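Local atomic coordinates of putative oxidoreductase (PDB entry 3WJ7), a protein that probably acts as a nucleotide-dependent reductase of the extended short-chain dehydrogenase/reductase family, with a Rossmann-type fold. Residues G23-R31 against P184-T193; L174-S182 against G234-G244. All coordinates share one frame; numbering follows the deposited sequence.

Contact 1: residues G23-R31 against P184-T193; sequences GFVGSAVAR and PVGPRDIKPT
Phe24, in the first turn of helix 24-35, pushes its ring into the loop that leaves the end of strand 176-185. With CG anti to the backbone N (chi1 -174°), the ring is carried away from the helix, and the backbone of the loop wraps round its rim: Pro184 O, Gly186 N and Pro187 O all lie at the edge, in the ring plane. One face is taken by Asp189, whose CB sits 4.3 Å from the ring centroid and whose carboxylate is stacked within 10° of the ring plane. That carboxylate is itself fixed, because Thr193 N donates to Asp189 OD1 (3.0 Å) and Thr193 OG1 to Asp189 OD2 (2.8 Å), the latter on a syn lone pair. Next along the helix, Val25 CG2 meets Pro184 CG at 4.0 Å. Two turns further along the helix the guanidinium groups of Arg31 and Arg188 stack, centres 3.9 Å apart and planes 27° apart; Glu55, salt-bridged to Arg188 NH2, probably offsets their like charges. The Rossmann-type helix 24-35 is thus joined to the end of strand 176-185, with helix 220-233 touching Phe24 and Val25, and helix 324-337 packing against Pro187 and Asp189.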
loop_
_atom_site.group_PDB
_atom_site.type_symbol
_atom_site.label_atom_id
_atom_site.label_comp_id
_atom_site.label_asym_id
_atom_site.label_seq_id
_atom_site.Cartn_x
_atom_site.Cartn_y
_atom_site.Cartn_z
ATOM N N GLY A 23 12.738 -14.980 -16.892
ATOM C CA GLY A 23 11.769 -15.724 -16.111
ATOM C C GLY A 23 11.511 -17.164 -16.574
ATOM O O GLY A 23 12.050 -17.653 -17.579
ATOM N N PHE A 24 10.696 -17.840 -15.776
ATOM C CA PHE A 24 10.310 -19.206 -15.953
ATOM C C PHE A 24 9.570 -19.351 -17.285
ATOM O O PHE A 24 9.978 -20.146 -18.134
ATOM C CB PHE A 24 9.458 -19.626 -14.743
ATOM C CG PHE A 24 9.106 -21.084 -14.717
ATOM C CD1 PHE A 24 10.060 -22.066 -15.038
ATOM C CD2 PHE A 24 7.793 -21.504 -14.353
ATOM C CE1 PHE A 24 9.695 -23.432 -15.018
ATOM C CE2 PHE A 24 7.457 -22.872 -14.329
ATOM C CZ PHE A 24 8.408 -23.830 -14.659
ATOM N N VAL A 25 8.522 -18.558 -17.491
ATOM C CA VAL A 25 7.782 -18.578 -18.759
ATOM C C VAL A 25 8.492 -17.885 -19.939
ATOM O O VAL A 25 8.529 -18.429 -21.052
ATOM C CB VAL A 25 6.383 -17.964 -18.610
ATOM C CG1 VAL A 25 5.721 -17.901 -19.980
ATOM C CG2 VAL A 25 5.589 -18.770 -17.608
ATOM N N GLY A 26 9.032 -16.702 -19.679
ATOM C CA GLY A 26 9.758 -15.942 -20.672
ATOM C C GLY A 26 10.848 -16.775 -21.329
ATOM O O GLY A 26 10.998 -16.804 -22.584
ATOM N N SER A 27 11.618 -17.491 -20.519
ATOM C CA SER A 27 12.685 -18.229 -21.189
ATOM C C SER A 27 12.174 -19.451 -21.910
ATOM O O SER A 27 12.727 -19.852 -22.939
ATOM C CB SER A 27 13.867 -18.546 -20.282
ATOM O OG SER A 27 13.557 -19.583 -19.421
ATOM N N ALA A 28 11.106 -20.048 -21.414
ATOM C CA ALA A 28 10.640 -21.202 -22.134
ATOM C C ALA A 28 10.002 -20.757 -23.464
ATOM O O ALA A 28 10.152 -21.438 -24.477
ATOM C CB ALA A 28 9.700 -22.023 -21.298
ATOM N N VAL A 29 9.347 -19.592 -23.454
ATOM C CA VAL A 29 8.790 -19.007 -24.647
ATOM C C VAL A 29 9.939 -18.732 -25.630
ATOM O O VAL A 29 9.852 -19.056 -26.820
ATOM C CB VAL A 29 7.966 -17.739 -24.313
ATOM C CG1 VAL A 29 7.778 -16.843 -25.548
ATOM C CG2 VAL A 29 6.601 -18.147 -23.817
ATOM N N ALA A 30 11.032 -18.175 -25.120
ATOM C CA ALA A 30 12.168 -17.846 -25.963
ATOM C C ALA A 30 12.703 -19.083 -26.690
ATOM O O ALA A 30 12.909 -19.023 -27.902
ATOM C CB ALA A 30 13.270 -17.196 -25.154
ATOM N N ARG A 31 12.908 -20.185 -25.961
ATOM C CA ARG A 31 13.453 -21.422 -26.540
ATOM C C ARG A 31 12.578 -21.880 -27.706
ATOM O O ARG A 31 13.093 -22.211 -28.768
ATOM C CB ARG A 31 13.595 -22.558 -25.498
ATOM C CG ARG A 31 14.753 -22.383 -24.517
ATOM C CD ARG A 31 14.710 -23.373 -23.346
ATOM N NE ARG A 31 15.132 -22.688 -22.114
ATOM C CZ ARG A 31 14.379 -22.475 -21.019
ATOM N NH1 ARG A 31 13.142 -22.943 -20.905
ATOM N NH2 ARG A 31 14.897 -21.804 -19.998
ATOM N N PRO A 184 1.817 -22.481 -14.337
ATOM C CA PRO A 184 2.751 -23.348 -15.045
ATOM C C PRO A 184 3.694 -24.050 -14.104
ATOM O O PRO A 184 4.211 -23.446 -13.204
ATOM C CB PRO A 184 3.543 -22.385 -15.879
ATOM C CG PRO A 184 3.554 -21.113 -15.069
ATOM C CD PRO A 184 2.217 -21.055 -14.388
ATOM N N VAL A 185 3.904 -25.342 -14.346
ATOM C CA VAL A 185 4.797 -26.164 -13.577
ATOM C C VAL A 185 5.675 -26.841 -14.603
ATOM O O VAL A 185 5.263 -27.043 -15.748
ATOM C CB VAL A 185 3.986 -27.200 -12.787
ATOM C CG1 VAL A 185 4.839 -28.264 -12.167
ATOM C CG2 VAL A 185 3.163 -26.494 -11.738
ATOM N N GLY A 186 6.898 -27.159 -14.219
ATOM C CA GLY A 186 7.771 -27.925 -15.083
ATOM C C GLY A 186 9.223 -27.837 -14.710
ATOM O O GLY A 186 9.560 -27.419 -13.585
ATOM N N PRO A 187 10.098 -28.224 -15.642
ATOM C CA PRO A 187 11.523 -28.209 -15.329
ATOM C C PRO A 187 12.062 -26.800 -15.389
ATOM O O PRO A 187 11.393 -25.908 -15.904
ATOM C CB PRO A 187 12.134 -29.102 -16.421
ATOM C CG PRO A 187 11.186 -29.021 -17.556
ATOM C CD PRO A 187 9.819 -28.890 -16.919
ATOM N N ARG A 188 13.251 -26.595 -14.837
ATOM C CA ARG A 188 13.919 -25.286 -14.856
ATOM C C ARG A 188 13.217 -24.242 -13.993
ATOM O O ARG A 188 13.176 -23.063 -14.342
ATOM C CB ARG A 188 14.025 -24.744 -16.266
ATOM C CG ARG A 188 14.905 -25.525 -17.171
ATOM C CD ARG A 188 15.698 -24.478 -17.880
ATOM N NE ARG A 188 16.365 -25.032 -19.041
ATOM C CZ ARG A 188 17.418 -24.467 -19.615
ATOM N NH1 ARG A 188 17.920 -23.331 -19.119
ATOM N NH2 ARG A 188 17.960 -25.041 -20.677
ATOM N N ASP A 189 12.688 -24.665 -12.859
ATOM C CA ASP A 189 11.994 -23.747 -12.012
ATOM C C ASP A 189 12.988 -23.253 -10.965
ATOM O O ASP A 189 13.002 -23.696 -9.820
ATOM C CB ASP A 189 10.743 -24.370 -11.418
ATOM C CG ASP A 189 9.819 -23.330 -10.859
ATOM O OD1 ASP A 189 10.218 -22.139 -10.925
ATOM O OD2 ASP A 189 8.717 -23.683 -10.355
ATOM N N ILE A 190 13.793 -22.299 -11.414
ATOM C CA ILE A 190 15.051 -21.911 -10.809
ATOM C C ILE A 190 14.882 -21.156 -9.493
ATOM O O ILE A 190 15.532 -21.477 -8.504
ATOM C CB ILE A 190 15.841 -21.118 -11.860
ATOM C CG1 ILE A 190 16.402 -22.124 -12.888
ATOM C CG2 ILE A 190 16.875 -20.198 -11.208
ATOM C CD1 ILE A 190 16.813 -21.545 -14.219
ATOM N N LYS A 191 13.985 -20.179 -9.475
ATOM C CA LYS A 191 13.760 -19.384 -8.286
ATOM C C LYS A 191 13.093 -20.167 -7.164
ATOM O O LYS A 191 13.328 -19.873 -5.972
ATOM C CB LYS A 191 12.848 -18.199 -8.630
ATOM C CG LYS A 191 12.514 -17.336 -7.426
ATOM C CD LYS A 191 11.421 -16.335 -7.724
ATOM C CE LYS A 191 10.787 -15.847 -6.432
ATOM N NZ LYS A 191 10.850 -14.360 -6.401
ATOM N N PRO A 192 12.429 -21.273 -7.541
ATOM C CA PRO A 192 11.066 -21.785 -7.622
ATOM C C PRO A 192 10.049 -20.673 -7.530
ATOM O O PRO A 192 10.053 -19.904 -6.573
ATOM C CB PRO A 192 10.953 -22.711 -6.395
ATOM C CG PRO A 192 12.038 -22.259 -5.479
ATOM C CD PRO A 192 13.126 -22.070 -6.514
ATOM N N THR A 193 9.194 -20.586 -8.537
ATOM C CA THR A 193 7.832 -20.032 -8.386
ATOM C C THR A 193 7.178 -20.543 -7.084
ATOM O O THR A 193 7.624 -21.545 -6.520
ATOM C CB THR A 193 6.919 -20.585 -9.515
ATOM O OG1 THR A 193 6.769 -22.015 -9.346
ATOM C CG2 THR A 193 7.495 -20.294 -10.874
#

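Contact 2: residues L174-S182 against G234-G244; sequences LPAIIVNPS and GKIGEKYILGG
Backbone hydrogen bonds between Ile178 and Glu238, Tyr240 and Ile178, Asn180 and Tyr240, and Leu242 and Asn180 zip strands 176-181 and 239-242 together as a parallel pair within the Rossmann-type sheet. The short segments run at 23° to each other. Their bonds differ in direction: Ile178 N reaches Glu238 O at 2.9 Å with the carbonyl pointing almost straight at it, whereas Leu242 N, 2.8 Å from Asn180 O, stands well above the carbonyl plane. The ladder continues past the strands, through Ser182 N to Leu242 O at one end and Gly237 N to Ala176 O at the other, where a type II turn from Lys235 to Glu238 leads into strand 239-242.

Outward from this ladder, Val179 CG1 packs on Leu242 CD1 at 3.7 Å, on the face covered by helix 220-233. Ile177 spreads its branches: with CG2 anti to the backbone N, that methyl meets the edge of the Tyr240 ring at CE1 (3.8 Å), while CG1 and CD1 run along the backbone of Gly234 to Ile236. Replacing this isoleucine by alanine removes those branches, which would probably leave a gap beside Gly234 and the edge of the Tyr240 ring. The far end of that ring is pinned by the first residue of the turn, as Lys235 N donates to Tyr240 OH at 2.8 Å, 169° at the hydrogen.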
loop_
_atom_site.group_PDB
_atom_site.type_symbol
_atom_site.label_atom_id
_atom_site.label_comp_id
_atom_site.label_asym_id
_atom_site.label_seq_id
_atom_site.Cartn_x
_atom_site.Cartn_y
_atom_site.Cartn_z
ATOM N N LEU A 174 -3.977 -1.234 -31.573
ATOM C CA LEU A 174 -2.851 -2.077 -31.152
ATOM C C LEU A 174 -2.963 -3.543 -31.715
ATOM O O LEU A 174 -3.947 -4.229 -31.544
ATOM C CB LEU A 174 -2.738 -2.046 -29.623
ATOM C CG LEU A 174 -1.485 -2.711 -29.066
ATOM C CD1 LEU A 174 -0.288 -1.770 -29.049
ATOM C CD2 LEU A 174 -1.750 -3.319 -27.694
ATOM N N PRO A 175 -1.959 -3.999 -32.440
ATOM C CA PRO A 175 -2.239 -5.275 -33.085
ATOM C C PRO A 175 -1.910 -6.435 -32.145
ATOM O O PRO A 175 -1.043 -7.268 -32.448
ATOM C CB PRO A 175 -1.304 -5.241 -34.287
ATOM C CG PRO A 175 -0.155 -4.405 -33.824
ATOM C CD PRO A 175 -0.781 -3.322 -33.012
ATOM N N ALA A 176 -2.571 -6.455 -30.994
ATOM C CA ALA A 176 -2.248 -7.422 -29.923
ATOM C C ALA A 176 -3.216 -8.600 -29.830
ATOM O O ALA A 176 -4.447 -8.461 -30.016
ATOM C CB ALA A 176 -2.123 -6.721 -28.563
ATOM N N ILE A 177 -2.632 -9.760 -29.571
ATOM C CA ILE A 177 -3.348 -10.977 -29.280
ATOM C C ILE A 177 -2.986 -11.317 -27.844
ATOM O O ILE A 177 -1.803 -11.270 -27.482
ATOM C CB ILE A 177 -2.821 -12.091 -30.189
ATOM C CG1 ILE A 177 -3.229 -11.827 -31.646
ATOM C CG2 ILE A 177 -3.191 -13.463 -29.649
ATOM C CD1 ILE A 177 -2.522 -12.675 -32.714
ATOM N N ILE A 178 -3.988 -11.673 -27.032
ATOM C CA ILE A 178 -3.787 -11.998 -25.615
ATOM C C ILE A 178 -3.885 -13.492 -25.290
ATOM O O ILE A 178 -4.829 -14.199 -25.671
ATOM C CB ILE A 178 -4.804 -11.281 -24.710
ATOM C CG1 ILE A 178 -4.825 -9.795 -25.026
ATOM C CG2 ILE A 178 -4.522 -11.572 -23.214
ATOM C CD1 ILE A 178 -5.889 -9.028 -24.248
ATOM N N VAL A 179 -2.946 -13.911 -24.459
ATOM C CA VAL A 179 -2.808 -15.249 -23.969
ATOM C C VAL A 179 -2.935 -15.170 -22.415
ATOM O O VAL A 179 -2.464 -14.212 -21.776
ATOM C CB VAL A 179 -1.456 -15.694 -24.544
ATOM C CG1 VAL A 179 -0.511 -16.331 -23.560
ATOM C CG2 VAL A 179 -1.638 -16.468 -25.864
ATOM N N ASN A 180 -3.629 -16.135 -21.829
ATOM C CA ASN A 180 -3.879 -16.242 -20.403
ATOM C C ASN A 180 -3.441 -17.647 -19.907
ATOM O O ASN A 180 -4.244 -18.569 -19.824
ATOM C CB ASN A 180 -5.374 -16.047 -20.121
ATOM C CG ASN A 180 -5.922 -14.705 -20.624
ATOM O OD1 ASN A 180 -6.128 -13.771 -19.830
ATOM N ND2 ASN A 180 -6.188 -14.607 -21.926
ATOM N N PRO A 181 -2.159 -17.830 -19.596
ATOM C CA PRO A 181 -1.690 -19.087 -19.001
ATOM C C PRO A 181 -2.319 -19.331 -17.621
ATOM O O PRO A 181 -2.653 -18.378 -16.931
ATOM C CB PRO A 181 -0.203 -18.842 -18.782
ATOM C CG PRO A 181 0.141 -17.602 -19.549
ATOM C CD PRO A 181 -1.109 -16.804 -19.647
ATOM N N SER A 182 -2.521 -20.595 -17.256
ATOM C CA SER A 182 -2.945 -20.944 -15.915
ATOM C C SER A 182 -1.676 -20.987 -15.060
ATOM O O SER A 182 -0.805 -20.134 -15.196
ATOM C CB SER A 182 -3.677 -22.292 -15.903
ATOM O OG SER A 182 -2.849 -23.355 -16.379
ATOM N N GLY A 234 -3.650 -17.039 -34.203
ATOM C CA GLY A 234 -4.561 -16.288 -33.304
ATOM C C GLY A 234 -5.059 -15.039 -33.981
ATOM O O GLY A 234 -4.405 -14.575 -34.893
ATOM N N LYS A 235 -6.201 -14.504 -33.545
ATOM C CA LYS A 235 -6.766 -13.282 -34.116
ATOM C C LYS A 235 -6.545 -12.075 -33.198
ATOM O O LYS A 235 -6.813 -12.117 -31.993
ATOM C CB LYS A 235 -8.272 -13.426 -34.388
ATOM C CG LYS A 235 -8.582 -14.218 -35.645
ATOM C CD LYS A 235 -10.006 -14.766 -35.655
ATOM C CE LYS A 235 -10.209 -15.702 -36.853
ATOM N NZ LYS A 235 -11.379 -16.643 -36.787
ATOM N N ILE A 236 -6.063 -10.994 -33.777
ATOM C CA ILE A 236 -5.983 -9.744 -33.068
ATOM C C ILE A 236 -7.271 -9.387 -32.316
ATOM O O ILE A 236 -8.340 -9.402 -32.891
ATOM C CB ILE A 236 -5.544 -8.633 -34.004
ATOM C CG1 ILE A 236 -4.083 -8.887 -34.364
ATOM C CG2 ILE A 236 -5.725 -7.318 -33.277
ATOM C CD1 ILE A 236 -3.677 -8.456 -35.748
ATOM N N GLY A 237 -7.143 -9.130 -31.014
ATOM C CA GLY A 237 -8.256 -8.746 -30.155
ATOM C C GLY A 237 -8.819 -9.865 -29.285
ATOM O O GLY A 237 -9.651 -9.607 -28.371
ATOM N N GLU A 238 -8.398 -11.098 -29.552
ATOM C CA GLU A 238 -8.887 -12.226 -28.807
ATOM C C GLU A 238 -7.933 -12.583 -27.662
ATOM O O GLU A 238 -6.723 -12.300 -27.730
ATOM C CB GLU A 238 -9.020 -13.435 -29.733
ATOM C CG GLU A 238 -9.944 -13.266 -30.949
ATOM C CD GLU A 238 -11.391 -12.981 -30.571
ATOM O OE1 GLU A 238 -11.877 -11.905 -30.967
ATOM O OE2 GLU A 238 -12.026 -13.806 -29.867
ATOM N N LYS A 239 -8.505 -13.183 -26.612
ATOM C CA LYS A 239 -7.776 -13.824 -25.513
ATOM C C LYS A 239 -7.847 -15.321 -25.686
ATOM O O LYS A 239 -8.883 -15.878 -26.104
ATOM C CB LYS A 239 -8.469 -13.609 -24.156
ATOM C CG LYS A 239 -8.765 -12.198 -23.698
ATOM C CD LYS A 239 -9.946 -12.316 -22.738
ATOM C CE LYS A 239 -9.992 -11.217 -21.689
ATOM N NZ LYS A 239 -11.403 -10.771 -21.459
ATOM N N TYR A 240 -6.804 -16.001 -25.245
ATOM C CA TYR A 240 -6.853 -17.456 -25.243
ATOM C C TYR A 240 -6.297 -17.999 -23.974
ATOM O O TYR A 240 -5.155 -17.725 -23.636
ATOM C CB TYR A 240 -6.062 -18.024 -26.434
ATOM C CG TYR A 240 -6.434 -17.483 -27.801
ATOM C CD1 TYR A 240 -5.901 -16.265 -28.265
ATOM C CD2 TYR A 240 -7.291 -18.193 -28.642
ATOM C CE1 TYR A 240 -6.228 -15.765 -29.528
ATOM C CE2 TYR A 240 -7.626 -17.704 -29.909
ATOM C CZ TYR A 240 -7.094 -16.504 -30.351
ATOM O OH TYR A 240 -7.414 -16.028 -31.594
ATOM N N ILE A 241 -7.109 -18.750 -23.242
ATOM C CA ILE A 241 -6.651 -19.443 -22.012
ATOM C C ILE A 241 -5.663 -20.554 -22.377
ATOM O O ILE A 241 -5.925 -21.341 -23.270
ATOM C CB ILE A 241 -7.840 -20.063 -21.242
ATOM C CG1 ILE A 241 -8.698 -18.964 -20.627
ATOM C CG2 ILE A 241 -7.356 -20.985 -20.132
ATOM C CD1 ILE A 241 -10.144 -19.314 -20.424
ATOM N N LEU A 242 -4.527 -20.614 -21.699
ATOM C CA LEU A 242 -3.578 -21.656 -21.953
ATOM C C LEU A 242 -3.468 -22.500 -20.716
ATOM O O LEU A 242 -2.517 -22.365 -19.970
ATOM C CB LEU A 242 -2.229 -21.073 -22.348
ATOM C CG LEU A 242 -2.101 -20.293 -23.682
ATOM C CD1 LEU A 242 -0.625 -19.962 -23.966
ATOM C CD2 LEU A 242 -2.766 -20.984 -24.931
ATOM N N GLY A 243 -4.456 -23.369 -20.480
ATOM C CA GLY A 243 -4.475 -24.220 -19.282
ATOM C C GLY A 243 -3.966 -25.604 -19.597
ATOM O O GLY A 243 -3.656 -25.892 -20.747
ATOM N N GLY A 244 -3.879 -26.464 -18.587
ATOM C CA GLY A 244 -3.732 -27.900 -18.808
ATOM C C GLY A 244 -4.875 -28.685 -18.153
ATOM O O GLY A 244 -5.776 -29.182 -18.849
#

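How the contacts relate
Strand 176-185 serves both contacts, illustrating how one strand of a Rossmann-type sheet can pair with a neighbouring strand and then pass into a loop that grips a helix. Contact 2 uses its earlier part and the residues leading into it, Leu174-Ser182, and contact 1 the end and following loop, Pro184-Thr193; their centres lie about 19 Å apart. Along the chain the two contacts interleave. Helix 220-233 bridges them, touching Phe24 and Val25 in contact 1 and Ile177, Val179 and Pro181 in contact 2. Bound mercury comes near both: about 5 Å from the side chain of Val25 and about 4 Å from that of Pro181.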